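RNA-dependent RNA Polymerase (Bombyx mori cytoplasmic polyhedrosis virus, PDB 6TZ0) catalyses template-directed RNA synthesis from ribonucleoside triphosphates, making the viral plus strands during transcription and the complementary minus strands during genome replication. Local coordinates at residues 541-549 and 710-721; 648-657 and 672-682. One frame throughout, in Å; residues are numbered along the deposited sequence.

Contact 1: residues 541-549 and 710-721; sequences VLLSSIDVA and ATTAELSQNSIV
L543 with S716 and D547 with T712 are the hydrogen-bonded pairs of two antiparallel strands, 541-548 and 711-716, both interrupted where S545 and I546 pass A713 and E714. L543 N reaches S716 O at 2.7 Å, and T712 N reaches D547 O at 2.9 Å. Within the interruption S545 N still bonds E714 O, at 3.2 Å.

The hydroxyl of S545 serves a different neighbour. Its chi1 of -61° places OG opposite the carbonyl carbon, where it accepts the N-H of V721 (V721 N to S545 OG, 2.8 Å) and ties the chain beyond the turn back to the strand. Beside this bond the tip of I720 lies against the leucine chain, CD1 to L543 CB at 3.7 Å, while L543 CD1 rests on the backbone of the turn at S719. L542 and L715 cross obliquely, CD2 to CD1 at 4.0 Å. I546 brings CD1 to within 3.7 Å of A713 CA. D547 and V548, on the palm strand of motif A, bind magnesium in another structure of this protein.

Strand 541-548 has 682-687 as its second neighbour in the sheet, bonded through L542 to F686 and S544 to E684. Helix 690-705 packs on L542, T711 and L715, helix 257-264 touches S716 and S719, and I720 pairs with V727 in a separate small sheet.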
# COMPACT_ATOMS: atom_id res chain seq x y z
N VAL A 541 31.13 -2.06 19.18
CA VAL A 541 29.96 -2.32 18.36
C VAL A 541 30.04 -1.46 17.10
O VAL A 541 30.48 -0.31 17.14
CB VAL A 541 28.66 -2.09 19.17
CG1 VAL A 541 28.50 -0.65 19.63
CG2 VAL A 541 27.45 -2.55 18.41
N LEU A 542 29.70 -2.06 15.96
CA LEU A 542 29.67 -1.37 14.68
C LEU A 542 28.23 -1.33 14.19
O LEU A 542 27.61 -2.37 13.97
CB LEU A 542 30.56 -2.05 13.65
CG LEU A 542 30.55 -1.33 12.31
CD1 LEU A 542 31.12 0.06 12.46
CD2 LEU A 542 31.32 -2.10 11.27
N LEU A 543 27.71 -0.12 14.00
CA LEU A 543 26.34 0.08 13.59
C LEU A 543 26.29 0.25 12.08
O LEU A 543 27.20 0.83 11.49
CB LEU A 543 25.77 1.31 14.30
CG LEU A 543 25.83 1.19 15.82
CD1 LEU A 543 25.46 2.48 16.50
CD2 LEU A 543 24.94 0.07 16.32
N SER A 544 25.24 -0.27 11.46
CA SER A 544 25.12 -0.21 10.00
C SER A 544 23.67 0.06 9.62
O SER A 544 22.82 -0.83 9.73
CB SER A 544 25.62 -1.50 9.35
OG SER A 544 25.49 -1.44 7.94
N SER A 545 23.39 1.28 9.18
CA SER A 545 22.09 1.63 8.60
C SER A 545 22.20 1.59 7.08
O SER A 545 22.12 2.61 6.40
CB SER A 545 21.64 3.00 9.09
OG SER A 545 21.48 3.02 10.49
N ILE A 546 22.41 0.38 6.56
CA ILE A 546 22.62 0.20 5.12
C ILE A 546 21.34 0.52 4.37
O ILE A 546 20.23 0.13 4.77
CB ILE A 546 23.14 -1.23 4.85
CG1 ILE A 546 23.38 -1.47 3.36
CG2 ILE A 546 22.27 -2.29 5.49
CD1 ILE A 546 24.52 -0.69 2.82
N ASP A 547 21.47 1.30 3.30
CA ASP A 547 20.33 1.85 2.57
C ASP A 547 20.40 1.38 1.12
O ASP A 547 21.41 1.58 0.45
CB ASP A 547 20.33 3.38 2.63
CG ASP A 547 19.01 3.98 2.20
OD1 ASP A 547 18.07 3.24 1.88
OD2 ASP A 547 18.92 5.23 2.17
N VAL A 548 19.31 0.78 0.65
CA VAL A 548 19.19 0.34 -0.73
C VAL A 548 18.38 1.39 -1.48
O VAL A 548 17.20 1.59 -1.20
CB VAL A 548 18.51 -1.03 -0.83
CG1 VAL A 548 18.37 -1.44 -2.28
CG2 VAL A 548 19.29 -2.07 -0.04
N ALA A 549 19.03 2.06 -2.43
CA ALA A 549 18.40 3.16 -3.15
C ALA A 549 17.44 2.60 -4.20
O ALA A 549 17.87 1.97 -5.17
CB ALA A 549 19.46 4.03 -3.81
N ALA A 710 21.75 -1.43 -5.66
CA ALA A 710 22.75 -0.43 -5.35
C ALA A 710 22.58 -0.00 -3.90
O ALA A 710 21.46 0.27 -3.46
CB ALA A 710 22.64 0.77 -6.29
N THR A 711 23.68 0.03 -3.16
CA THR A 711 23.65 0.32 -1.74
C THR A 711 24.54 1.50 -1.42
O THR A 711 25.64 1.63 -1.96
CB THR A 711 24.09 -0.89 -0.90
OG1 THR A 711 25.43 -1.25 -1.25
CG2 THR A 711 23.17 -2.08 -1.12
N THR A 712 24.06 2.37 -0.54
CA THR A 712 24.89 3.38 0.11
C THR A 712 25.15 2.91 1.53
O THR A 712 24.20 2.63 2.27
CB THR A 712 24.23 4.75 0.10
OG1 THR A 712 23.96 5.15 -1.25
CG2 THR A 712 25.14 5.78 0.74
N ALA A 713 26.42 2.82 1.91
CA ALA A 713 26.81 2.25 3.19
C ALA A 713 27.11 3.37 4.18
O ALA A 713 28.24 3.86 4.24
CB ALA A 713 28.02 1.34 3.02
N GLU A 714 26.11 3.76 4.95
CA GLU A 714 26.34 4.65 6.09
C GLU A 714 26.45 3.77 7.33
O GLU A 714 25.46 3.28 7.88
CB GLU A 714 25.27 5.75 6.17
CG GLU A 714 23.81 5.35 6.15
CD GLU A 714 22.88 6.54 6.18
OE1 GLU A 714 23.38 7.69 6.15
OE2 GLU A 714 21.65 6.34 6.22
N LEU A 715 27.68 3.54 7.75
CA LEU A 715 27.98 2.67 8.87
C LEU A 715 28.83 3.43 9.88
O LEU A 715 29.82 4.07 9.51
CB LEU A 715 28.67 1.37 8.41
CG LEU A 715 30.07 1.26 7.81
CD1 LEU A 715 30.50 -0.17 7.87
CD2 LEU A 715 30.13 1.75 6.38
N SER A 716 28.41 3.40 11.13
CA SER A 716 28.94 4.28 12.16
C SER A 716 29.27 3.48 13.41
O SER A 716 28.87 2.33 13.58
CB SER A 716 27.94 5.38 12.51
OG SER A 716 26.77 4.84 13.09
N GLN A 717 30.01 4.13 14.30
CA GLN A 717 30.27 3.58 15.62
C GLN A 717 29.21 4.00 16.62
O GLN A 717 28.92 3.24 17.56
CB GLN A 717 31.67 4.02 16.07
CG GLN A 717 32.08 3.60 17.47
CD GLN A 717 33.55 3.79 17.73
OE1 GLN A 717 34.32 4.10 16.82
NE2 GLN A 717 33.96 3.64 18.99
N ASN A 718 28.55 5.14 16.43
CA ASN A 718 27.70 5.65 17.49
C ASN A 718 26.39 6.26 17.01
O ASN A 718 25.83 7.11 17.70
CB ASN A 718 28.49 6.65 18.34
CG ASN A 718 29.18 7.70 17.52
OD1 ASN A 718 28.97 7.81 16.31
ND2 ASN A 718 30.05 8.47 18.16
N SER A 719 25.87 5.83 15.86
CA SER A 719 24.59 6.35 15.40
C SER A 719 23.90 5.31 14.52
O SER A 719 24.55 4.65 13.72
CB SER A 719 24.76 7.66 14.62
OG SER A 719 25.47 7.46 13.42
N ILE A 720 22.59 5.20 14.67
CA ILE A 720 21.81 4.16 13.99
C ILE A 720 20.46 4.74 13.60
O ILE A 720 19.91 5.59 14.31
CB ILE A 720 21.70 2.90 14.88
CG1 ILE A 720 21.22 1.69 14.09
CG2 ILE A 720 20.87 3.13 16.14
CD1 ILE A 720 22.23 1.17 13.12
N VAL A 721 19.95 4.33 12.44
CA VAL A 721 18.70 4.85 11.89
C VAL A 721 17.79 3.66 11.57
O VAL A 721 18.22 2.73 10.88
CB VAL A 721 18.91 5.68 10.61
CG1 VAL A 721 17.61 6.32 10.17
CG2 VAL A 721 19.99 6.72 10.77

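Contact 2: residues 648-657 and 672-682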
# COMPACT_ATOMS: atom_id res chain seq x y z
N HIS A 648 10.08 -8.02 0.30
CA HIS A 648 11.36 -7.38 0.57
C HIS A 648 11.91 -7.79 1.93
O HIS A 648 13.12 -8.00 2.06
CB HIS A 648 11.23 -5.87 0.48
CG HIS A 648 10.73 -5.38 -0.84
ND1 HIS A 648 11.43 -5.54 -2.01
CD2 HIS A 648 9.61 -4.70 -1.17
CE1 HIS A 648 10.76 -5.01 -3.01
NE2 HIS A 648 9.65 -4.49 -2.52
N THR A 649 11.03 -7.99 2.92
CA THR A 649 11.48 -8.42 4.24
C THR A 649 12.08 -9.82 4.20
O THR A 649 13.19 -10.05 4.72
CB THR A 649 10.31 -8.37 5.22
OG1 THR A 649 9.78 -7.05 5.25
CG2 THR A 649 10.78 -8.74 6.60
N VAL A 650 11.37 -10.77 3.57
CA VAL A 650 11.84 -12.14 3.47
C VAL A 650 13.13 -12.22 2.66
O VAL A 650 14.09 -12.88 3.07
CB VAL A 650 10.74 -13.03 2.87
CG1 VAL A 650 11.28 -14.36 2.43
CG2 VAL A 650 9.66 -13.28 3.90
N LEU A 651 13.20 -11.50 1.54
CA LEU A 651 14.37 -11.55 0.68
C LEU A 651 15.60 -10.96 1.35
O LEU A 651 16.70 -11.53 1.25
CB LEU A 651 14.07 -10.84 -0.64
CG LEU A 651 15.07 -10.86 -1.80
CD1 LEU A 651 14.30 -10.92 -3.08
CD2 LEU A 651 15.91 -9.61 -1.83
N LEU A 652 15.45 -9.84 2.07
CA LEU A 652 16.61 -9.23 2.69
C LEU A 652 17.09 -10.03 3.90
O LEU A 652 18.30 -10.18 4.10
CB LEU A 652 16.29 -7.79 3.08
CG LEU A 652 16.18 -6.83 1.90
CD1 LEU A 652 15.62 -5.51 2.35
CD2 LEU A 652 17.53 -6.66 1.24
N GLN A 653 16.16 -10.58 4.69
CA GLN A 653 16.60 -11.39 5.82
C GLN A 653 17.21 -12.70 5.35
O GLN A 653 18.16 -13.19 5.97
CB GLN A 653 15.44 -11.63 6.80
CG GLN A 653 14.42 -12.67 6.42
CD GLN A 653 13.25 -12.68 7.36
OE1 GLN A 653 13.13 -11.82 8.22
NE2 GLN A 653 12.41 -13.69 7.23
N GLY A 654 16.76 -13.21 4.20
CA GLY A 654 17.35 -14.40 3.65
C GLY A 654 18.76 -14.17 3.15
O GLY A 654 19.65 -14.97 3.43
N LEU A 655 18.98 -13.05 2.44
CA LEU A 655 20.33 -12.74 1.96
C LEU A 655 21.30 -12.51 3.11
O LEU A 655 22.43 -13.02 3.08
CB LEU A 655 20.31 -11.51 1.05
CG LEU A 655 19.68 -11.57 -0.33
CD1 LEU A 655 19.74 -10.20 -0.96
CD2 LEU A 655 20.36 -12.58 -1.22
N VAL A 656 20.88 -11.79 4.16
CA VAL A 656 21.79 -11.49 5.26
C VAL A 656 22.11 -12.74 6.08
O VAL A 656 23.28 -13.06 6.33
CB VAL A 656 21.22 -10.36 6.13
CG1 VAL A 656 22.05 -10.18 7.38
CG2 VAL A 656 21.22 -9.07 5.35
N ARG A 657 21.08 -13.47 6.50
CA ARG A 657 21.33 -14.64 7.34
C ARG A 657 21.98 -15.78 6.55
O ARG A 657 22.79 -16.54 7.11
CB ARG A 657 20.03 -15.09 7.98
CG ARG A 657 19.47 -14.12 8.99
CD ARG A 657 20.33 -14.10 10.23
NE ARG A 657 19.74 -13.31 11.30
CZ ARG A 657 20.31 -13.10 12.48
NH1 ARG A 657 21.50 -13.62 12.73
NH2 ARG A 657 19.70 -12.36 13.39
N LEU A 672 27.70 -10.70 13.74
CA LEU A 672 26.39 -10.09 13.62
C LEU A 672 25.55 -10.44 14.84
O LEU A 672 25.37 -11.62 15.16
CB LEU A 672 25.72 -10.57 12.34
CG LEU A 672 24.44 -9.93 11.78
CD1 LEU A 672 24.49 -10.03 10.29
CD2 LEU A 672 23.20 -10.63 12.27
N THR A 673 25.02 -9.42 15.51
CA THR A 673 24.20 -9.64 16.69
C THR A 673 22.71 -9.69 16.36
O THR A 673 22.06 -10.71 16.58
CB THR A 673 24.48 -8.54 17.71
OG1 THR A 673 24.11 -7.29 17.14
CG2 THR A 673 25.94 -8.50 18.05
N THR A 674 22.17 -8.59 15.84
CA THR A 674 20.77 -8.53 15.43
C THR A 674 20.66 -7.80 14.10
O THR A 674 21.52 -7.00 13.74
CB THR A 674 19.86 -7.81 16.45
OG1 THR A 674 20.33 -6.49 16.69
CG2 THR A 674 19.75 -8.56 17.78
N ILE A 675 19.60 -8.11 13.37
CA ILE A 675 19.16 -7.31 12.23
C ILE A 675 17.67 -7.05 12.39
O ILE A 675 16.94 -7.87 12.96
CB ILE A 675 19.46 -7.95 10.85
CG1 ILE A 675 18.80 -9.32 10.72
CG2 ILE A 675 20.94 -8.07 10.61
CD1 ILE A 675 18.79 -9.84 9.31
N LYS A 676 17.22 -5.89 11.93
CA LYS A 676 15.81 -5.55 11.89
C LYS A 676 15.46 -5.02 10.50
O LYS A 676 16.16 -4.15 9.98
CB LYS A 676 15.44 -4.51 12.95
CG LYS A 676 15.52 -5.04 14.36
CD LYS A 676 14.45 -6.09 14.58
CE LYS A 676 14.47 -6.60 16.00
NZ LYS A 676 13.45 -7.66 16.22
N ILE A 677 14.42 -5.58 9.89
CA ILE A 677 14.05 -5.29 8.51
C ILE A 677 12.55 -5.03 8.45
O ILE A 677 11.76 -5.75 9.07
CB ILE A 677 14.46 -6.45 7.57
CG1 ILE A 677 15.97 -6.59 7.51
CG2 ILE A 677 13.98 -6.23 6.15
CD1 ILE A 677 16.44 -7.84 6.87
N LEU A 678 12.14 -3.99 7.71
CA LEU A 678 10.73 -3.76 7.42
C LEU A 678 10.51 -3.48 5.93
O LEU A 678 9.52 -2.85 5.55
CB LEU A 678 10.18 -2.64 8.31
CG LEU A 678 8.67 -2.62 8.59
CD1 LEU A 678 8.31 -3.89 9.29
CD2 LEU A 678 8.24 -1.45 9.42
N GLY A 679 11.41 -3.93 5.06
CA GLY A 679 11.24 -3.71 3.64
C GLY A 679 11.88 -2.40 3.28
O GLY A 679 11.41 -1.35 3.72
N ASP A 680 12.99 -2.46 2.53
CA ASP A 680 13.86 -1.37 2.09
C ASP A 680 14.62 -0.71 3.25
O ASP A 680 15.50 0.12 3.00
CB ASP A 680 13.10 -0.30 1.28
CG ASP A 680 13.99 0.46 0.31
OD1 ASP A 680 15.16 0.08 0.16
OD2 ASP A 680 13.51 1.44 -0.29
N ASP A 681 14.34 -1.07 4.50
CA ASP A 681 15.06 -0.59 5.67
C ASP A 681 15.74 -1.76 6.36
O ASP A 681 15.07 -2.59 6.97
CB ASP A 681 14.14 0.12 6.66
CG ASP A 681 13.84 1.54 6.27
OD1 ASP A 681 14.72 2.19 5.66
OD2 ASP A 681 12.73 2.02 6.58
N ILE A 682 17.06 -1.81 6.28
CA ILE A 682 17.85 -2.83 6.96
C ILE A 682 18.62 -2.12 8.07
O ILE A 682 19.10 -1.00 7.88
CB ILE A 682 18.82 -3.55 5.99
CG1 ILE A 682 18.11 -4.06 4.75
CG2 ILE A 682 19.50 -4.73 6.67
CD1 ILE A 682 18.30 -3.17 3.53
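V656 carries CG1 anti to the amide nitrogen (chi1 171°), and I675 lodges its CG1 between backbone N and carbonyl carbon (chi1 58°); these rotations send the two chains at one another, tip to tip, V656 CG1 to I675 CD1 at 3.8 Å. The same valine methyl also receives L672, whose chain crosses it at about a right angle. Helix 648-657 and strand 672-677 run nearly antiparallel, at 159°, with axes 9.1 Å apart at their closest, and no hydrogen bond spans them: the union rests mainly on aliphatic side chains.

I677 supplies the middle of the interface. Its CD1 lies against the helix backbone, 3.5 Å from Q653 N, and the I677 and T649 side chains run past each other in opposite directions, with I677 CG2 3.8 Å from T649 CA. L652 extends to the strand after the turn, crossing I682 almost perpendicularly, CD1 to CD1 at 3.7 Å.

At the other end R657 bends back over the strand. One face of its guanidinium lies on L672, with CD2 3.5 Å from R657 NH1 and displaced toward the rim, while the I675 side chain runs the opposite way past R657. The charge is met outside the interface, in a salt bridge to E660. T649 OG1 bonds to S645 O, one turn back in its own helix.

Next to H648 the chain turns through G679, whose CA lies 3.8 Å from H648 CB; its positive phi calls for glycine, since a CB would be jammed against L678 O. G679, D680 and D681 form the GDD turn of polymerase motif C, between strands 672-677 and 682-687, backed by a helix that probably corresponds to motif B of the palm in viral RNA polymerases.

Contacts 1 and 2 both draw on one four-stranded antiparallel sheet, in the order 672-677, 682-687, 541-548, 711-716, and their centres lie about 13 Å apart. Contact 1 pairs an edge strand with an inner one, whereas contact 2 lays a helix over one face of the sheet at its other outermost strand, 672-677. They touch directly at I546 CG2 and I682 CB (3.7 Å). Nearer the catalytic end, V548 CG2 meets I682 CD1 at 3.9 Å. D547 and V548 from contact 1 and D680 and D681 from contact 2 bind magnesium in a structure of this protein, though this model holds no such ion there. The sheet thus brings motifs A and C of the palm together at the metal site.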